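Local coordinates for 2-methyl-aconitate isomerase (PDB 5K87), which catalyses the cis-trans isomerization of 2-methyl-aconitate in the 2-methylcitrate cycle of propionate breakdown, by base-catalysed proton abstraction and rotation about the C2-C3 bond, at residues T17-R30 with N111-L125. The protein carries 1 engineered substitution. Numbering follows the deposited sequence.
With MLI (malonate ion), chain D.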
loop_
_atom_site.group_PDB
_atom_site.type_symbol
_atom_site.label_atom_id
_atom_site.label_comp_id
_atom_site.label_asym_id
_atom_site.label_seq_id
_atom_site.Cartn_x
_atom_site.Cartn_y
_atom_site.Cartn_z
ATOM N N THR A 17 -5.186 10.263 -12.904
ATOM C CA THR A 17 -4.923 8.908 -13.354
ATOM C C THR A 17 -3.913 8.278 -12.406
ATOM O O THR A 17 -2.863 8.869 -12.125
ATOM C CB THR A 17 -4.351 8.904 -14.773
ATOM O OG1 THR A 17 -5.238 9.615 -15.645
ATOM C CG2 THR A 17 -4.207 7.489 -15.277
ATOM N N TYR A 18 -4.214 7.080 -11.932
ATOM C CA TYR A 18 -3.335 6.335 -11.056
ATOM C C TYR A 18 -2.600 5.317 -11.923
ATOM O O TYR A 18 -3.244 4.511 -12.623
ATOM C CB TYR A 18 -4.202 5.666 -9.999
ATOM C CG TYR A 18 -3.509 4.864 -8.930
ATOM C CD1 TYR A 18 -2.506 5.413 -8.134
ATOM C CD2 TYR A 18 -3.910 3.566 -8.678
ATOM C CE1 TYR A 18 -1.927 4.657 -7.117
ATOM C CE2 TYR A 18 -3.338 2.818 -7.678
ATOM C CZ TYR A 18 -2.351 3.369 -6.908
ATOM O OH TYR A 18 -1.810 2.587 -5.915
ATOM N N MET A 19 -1.266 5.387 -11.925
ATOM C CA MET A 19 -0.456 4.597 -12.852
ATOM C C MET A 19 0.670 3.889 -12.143
ATOM O O MET A 19 1.201 4.394 -11.141
ATOM C CB MET A 19 0.175 5.475 -13.939
ATOM C CG MET A 19 -0.815 6.294 -14.724
ATOM S SD MET A 19 -0.057 7.172 -16.100
ATOM C CE MET A 19 0.493 5.826 -17.150
ATOM N N ARG A 20 1.052 2.727 -12.666
ATOM C CA ARG A 20 2.367 2.174 -12.384
ATOM C C ARG A 20 3.361 2.674 -13.428
ATOM O O ARG A 20 3.075 2.639 -14.634
ATOM C CB ARG A 20 2.353 0.645 -12.404
ATOM C CG ARG A 20 3.742 0.063 -12.191
ATOM C CD ARG A 20 3.829 -1.458 -12.379
ATOM N NE ARG A 20 3.529 -1.888 -13.748
ATOM C CZ ARG A 20 4.341 -1.729 -14.788
ATOM N NH1 ARG A 20 5.521 -1.141 -14.645
ATOM N NH2 ARG A 20 3.958 -2.159 -15.988
ATOM N N GLY A 21 4.514 3.163 -12.974
ATOM C CA GLY A 21 5.647 3.419 -13.847
ATOM C C GLY A 21 6.841 2.698 -13.260
ATOM O O GLY A 21 7.178 2.927 -12.101
ATOM N N GLY A 22 7.464 1.810 -14.029
ATOM C CA GLY A 22 8.537 0.999 -13.484
ATOM C C GLY A 22 8.059 0.268 -12.240
ATOM O O GLY A 22 6.976 -0.330 -12.235
ATOM N N THR A 23 8.843 0.348 -11.167
ATOM C CA THR A 23 8.509 -0.315 -9.911
ATOM C C THR A 23 7.839 0.617 -8.898
ATOM O O THR A 23 7.946 0.390 -7.694
ATOM C CB THR A 23 9.767 -0.935 -9.281
ATOM O OG1 THR A 23 10.804 0.051 -9.186
ATOM C CG2 THR A 23 10.283 -2.064 -10.147
ATOM N N SER A 24 7.129 1.636 -9.386
ATOM C CA SER A 24 6.446 2.604 -8.522
ATOM C C SER A 24 5.015 2.858 -8.967
ATOM O O SER A 24 4.663 2.600 -10.116
ATOM C CB SER A 24 7.198 3.925 -8.530
ATOM O OG SER A 24 8.557 3.707 -8.176
ATOM N N LYS A 25 4.204 3.398 -8.059
ATOM C CA LYS A 25 2.844 3.826 -8.379
ATOM C C LYS A 25 2.679 5.272 -7.966
ATOM O O LYS A 25 3.143 5.670 -6.893
ATOM C CB LYS A 25 1.790 2.990 -7.636
ATOM C CG LYS A 25 1.777 1.522 -8.019
ATOM C CD LYS A 25 0.542 0.803 -7.479
ATOM C CE LYS A 25 0.596 0.555 -5.977
ATOM N NZ LYS A 25 -0.590 -0.253 -5.565
ATOM N N GLY A 26 1.988 6.048 -8.790
ATOM C CA GLY A 26 1.740 7.433 -8.459
ATOM C C GLY A 26 0.429 7.939 -9.013
ATOM O O GLY A 26 -0.176 7.325 -9.899
ATOM N N VAL A 27 -0.012 9.068 -8.475
ATOM C CA VAL A 27 -1.205 9.752 -8.945
ATOM C C VAL A 27 -0.772 10.907 -9.839
ATOM O O VAL A 27 0.021 11.771 -9.428
ATOM C CB VAL A 27 -2.069 10.273 -7.775
ATOM C CG1 VAL A 27 -3.343 10.888 -8.319
ATOM C CG2 VAL A 27 -2.379 9.157 -6.784
ATOM N N PHE A 28 -1.293 10.904 -11.065
ATOM C CA PHE A 28 -0.918 11.838 -12.125
ATOM C C PHE A 28 -2.031 12.831 -12.406
ATOM O O PHE A 28 -3.203 12.445 -12.509
ATOM C CB PHE A 28 -0.665 11.064 -13.419
ATOM C CG PHE A 28 0.612 10.275 -13.415
ATOM C CD1 PHE A 28 0.758 9.184 -12.581
ATOM C CD2 PHE A 28 1.664 10.621 -14.248
ATOM C CE1 PHE A 28 1.942 8.462 -12.557
ATOM C CE2 PHE A 28 2.855 9.890 -14.242
ATOM C CZ PHE A 28 2.986 8.821 -13.390
ATOM N N PHE A 29 -1.664 14.099 -12.555
ATOM C CA PHE A 29 -2.598 15.173 -12.860
ATOM C C PHE A 29 -2.095 15.997 -14.030
ATOM O O PHE A 29 -0.895 16.307 -14.120
ATOM C CB PHE A 29 -2.701 16.152 -11.687
ATOM C CG PHE A 29 -3.105 15.531 -10.380
ATOM C CD1 PHE A 29 -4.437 15.463 -10.010
ATOM C CD2 PHE A 29 -2.145 15.048 -9.507
ATOM C CE1 PHE A 29 -4.800 14.909 -8.793
ATOM C CE2 PHE A 29 -2.507 14.491 -8.293
ATOM C CZ PHE A 29 -3.834 14.427 -7.939
ATOM N N ARG A 30 -3.015 16.404 -14.898
ATOM C CA ARG A 30 -2.755 17.509 -15.809
ATOM C C ARG A 30 -2.904 18.779 -15.010
ATOM O O ARG A 30 -3.860 18.918 -14.239
ATOM C CB ARG A 30 -3.818 17.586 -16.897
ATOM C CG ARG A 30 -3.746 16.599 -18.025
ATOM C CD ARG A 30 -4.561 17.118 -19.230
ATOM N NE ARG A 30 -5.917 17.492 -18.835
ATOM C CZ ARG A 30 -6.866 17.911 -19.666
ATOM N NH1 ARG A 30 -6.618 18.015 -20.966
ATOM N NH2 ARG A 30 -8.066 18.222 -19.190
ATOM N N ASN A 111 11.468 6.011 -12.103
ATOM C CA ASN A 111 10.529 4.949 -12.438
ATOM C C ASN A 111 9.269 5.471 -13.101
ATOM O O ASN A 111 8.722 4.825 -13.996
ATOM C CB ASN A 111 10.185 4.110 -11.219
ATOM C CG ASN A 111 11.187 3.006 -10.996
ATOM O OD1 ASN A 111 11.335 2.115 -11.837
ATOM N ND2 ASN A 111 11.899 3.053 -9.875
ATOM N N LEU A 112 8.791 6.630 -12.667
ATOM C CA LEU A 112 7.558 7.157 -13.229
ATOM C C LEU A 112 7.756 7.825 -14.590
ATOM O O LEU A 112 6.774 8.176 -15.243
ATOM C CB LEU A 112 6.874 8.111 -12.255
ATOM C CG LEU A 112 6.274 7.450 -11.008
ATOM C CD1 LEU A 112 5.491 8.486 -10.215
ATOM C CD2 LEU A 112 5.387 6.249 -11.348
ATOM N N THR A 113 8.998 7.967 -15.053
ATOM C CA THR A 113 9.247 8.634 -16.327
ATOM C C THR A 113 8.522 7.977 -17.519
ATOM O O THR A 113 7.977 8.664 -18.375
ATOM C CB THR A 113 10.762 8.775 -16.577
ATOM O OG1 THR A 113 11.299 9.750 -15.669
ATOM C CG2 THR A 113 11.033 9.219 -17.992
ATOM N N ALA A 114 8.504 6.648 -17.575
ATOM C CA ALA A 114 7.762 5.969 -18.643
ATOM C C ALA A 114 6.266 6.304 -18.592
ATOM O O ALA A 114 5.611 6.479 -19.622
ATOM C CB ALA A 114 7.961 4.462 -18.551
ATOM N N ALA A 115 5.720 6.370 -17.378
ATOM C CA ALA A 115 4.324 6.735 -17.196
ATOM C C ALA A 115 4.071 8.193 -17.567
ATOM O O ALA A 115 3.000 8.515 -18.086
ATOM C CB ALA A 115 3.869 6.436 -15.776
ATOM N N VAL A 116 5.042 9.071 -17.329
ATOM C CA VAL A 116 4.934 10.458 -17.760
ATOM C C VAL A 116 4.757 10.540 -19.273
ATOM O O VAL A 116 3.896 11.261 -19.771
ATOM C CB VAL A 116 6.174 11.267 -17.316
ATOM C CG1 VAL A 116 6.251 12.595 -18.047
ATOM C CG2 VAL A 116 6.154 11.462 -15.806
ATOM N N GLY A 117 5.573 9.785 -20.005
ATOM C CA GLY A 117 5.478 9.788 -21.455
ATOM C C GLY A 117 4.116 9.326 -21.927
ATOM O O GLY A 117 3.495 9.964 -22.777
ATOM N N ALA A 118 3.655 8.211 -21.372
ATOM C CA ALA A 118 2.346 7.672 -21.719
ATOM C C ALA A 118 1.216 8.636 -21.369
ATOM O O ALA A 118 0.295 8.846 -22.169
ATOM C CB ALA A 118 2.130 6.338 -21.040
ATOM N N PHE A 119 1.268 9.211 -20.167
ATOM C CA PHE A 119 0.220 10.119 -19.719
ATOM C C PHE A 119 0.134 11.326 -20.649
ATOM O O PHE A 119 -0.956 11.758 -21.030
ATOM C CB PHE A 119 0.462 10.570 -18.275
ATOM C CG PHE A 119 -0.610 11.495 -17.737
ATOM C CD1 PHE A 119 -0.616 12.850 -18.064
ATOM C CD2 PHE A 119 -1.611 11.015 -16.921
ATOM C CE1 PHE A 119 -1.604 13.704 -17.567
ATOM C CE2 PHE A 119 -2.595 11.866 -16.418
ATOM C CZ PHE A 119 -2.580 13.202 -16.732
ATOM N N ALA A 120 1.284 11.871 -21.011
ATOM C CA ALA A 120 1.311 13.050 -21.858
ATOM C C ALA A 120 0.653 12.779 -23.206
ATOM O O ALA A 120 -0.145 13.586 -23.686
ATOM C CB ALA A 120 2.732 13.526 -22.044
ATOM N N ILE A 121 0.984 11.647 -23.814
ATOM C CA ILE A 121 0.380 11.252 -25.082
ATOM C C ILE A 121 -1.133 11.085 -24.936
ATOM O O ILE A 121 -1.911 11.598 -25.743
ATOM C CB ILE A 121 0.995 9.951 -25.597
ATOM C CG1 ILE A 121 2.456 10.182 -25.993
ATOM C CG2 ILE A 121 0.174 9.398 -26.779
ATOM C CD1 ILE A 121 3.263 8.919 -26.073
ATOM N N SER A 122 -1.546 10.378 -23.894
ATOM C CA SER A 122 -2.948 10.054 -23.698
ATOM C C SER A 122 -3.813 11.239 -23.311
ATOM O O SER A 122 -5.037 11.157 -23.406
ATOM C CB SER A 122 -3.079 8.959 -22.648
ATOM O OG SER A 122 -2.442 7.779 -23.104
ATOM N N ASN A 123 -3.197 12.326 -22.864
ATOM C CA ASN A 123 -3.954 13.441 -22.297
ATOM C C ASN A 123 -3.731 14.774 -22.984
ATOM O O ASN A 123 -3.915 15.828 -22.387
ATOM C CB ASN A 123 -3.710 13.535 -20.792
ATOM C CG ASN A 123 -4.370 12.401 -20.046
ATOM O OD1 ASN A 123 -5.569 12.451 -19.769
ATOM N ND2 ASN A 123 -3.613 11.350 -19.760
ATOM N N GLY A 124 -3.342 14.717 -24.251
ATOM C CA GLY A 124 -3.334 15.914 -25.073
ATOM C C GLY A 124 -2.201 16.886 -24.806
ATOM O O GLY A 124 -2.318 18.070 -25.126
ATOM N N LEU A 125 -1.097 16.408 -24.239
ATOM C CA LEU A 125 0.014 17.295 -23.911
ATOM C C LEU A 125 1.119 17.250 -24.957
ATOM O O LEU A 125 2.099 17.976 -24.850
ATOM C CB LEU A 125 0.570 16.976 -22.517
ATOM C CG LEU A 125 -0.446 17.139 -21.391
ATOM C CD1 LEU A 125 0.206 16.822 -20.051
ATOM C CD2 LEU A 125 -1.014 18.547 -21.396
HETATM C C1 MLI D . 11.882 6.641 -7.163
HETATM C C2 MLI D . 12.505 6.720 -8.545
HETATM C C3 MLI D . 11.057 5.383 -7.034
HETATM O O6 MLI D . 13.325 7.640 -8.814
HETATM O O7 MLI D . 12.191 5.871 -9.427
HETATM O O8 MLI D . 9.797 5.456 -6.941
HETATM O O9 MLI D . 11.630 4.262 -7.039
HETATM O O HOH W 1 -4.628 9.063 -18.353
HETATM O O HOH W 2 -4.656 18.493 -22.669
#
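Phe28 and Met19, on the inner face of a beta hairpin, meet Ala115 and Phe119 of helix 113-122, a worked example of how the diaminopimelate-epimerase-like fold curls its strands round a helix and sets a substrate pocket at one end. The helix follows strand 24-30 with its axis inclined at 37°. Packing is dense in the middle: Ala115 CB lies 3.5 Å from Phe28 CZ and also meets Met19 CE, while Met19 SD sits over the centre of one face of the Phe28 ring. Leu112 CD2 reaches the backbone of Gly21, which has no side chain, and the backbones of Asn111 and Leu112 come close there. The Phe28 and Phe119 rings are inclined by only 27° but slid apart, and the closest touch between them is Phe28 CB on Phe119 CD2, at 3.6 Å.

At the hairpin's type II' turn the contact becomes polar. Thr23 N donates to Asn111 OD1, nearly straight at hydrogen but from above the carbonyl plane; Arg384 also bonds OD1. The Asn111 amide is thus held from both ends, with ND2 giving bonds to malonate O9 and the carbonyl of Met322, while its backbone N donates to malonate O7. Ser24 OG, placed anti to its own carbonyl carbon (chi1 -54°), makes a very short 2.5 Å bond to malonate O8. Ser24 and Asn111 both bind the substrate.

The far end is looser and wetter. Arg30 CG touches the edge of Phe119, and the guanidinium continues to a salt bridge with Asp33 and to a water shared with Asn123 O. Just past the helix, Asn123 turns back: its ND2 lies over the centre of one Phe119 face, bonds Phe119 O at 3.0 Å and donates to a second water, itself hydrogen-bonded to Thr17 OG1.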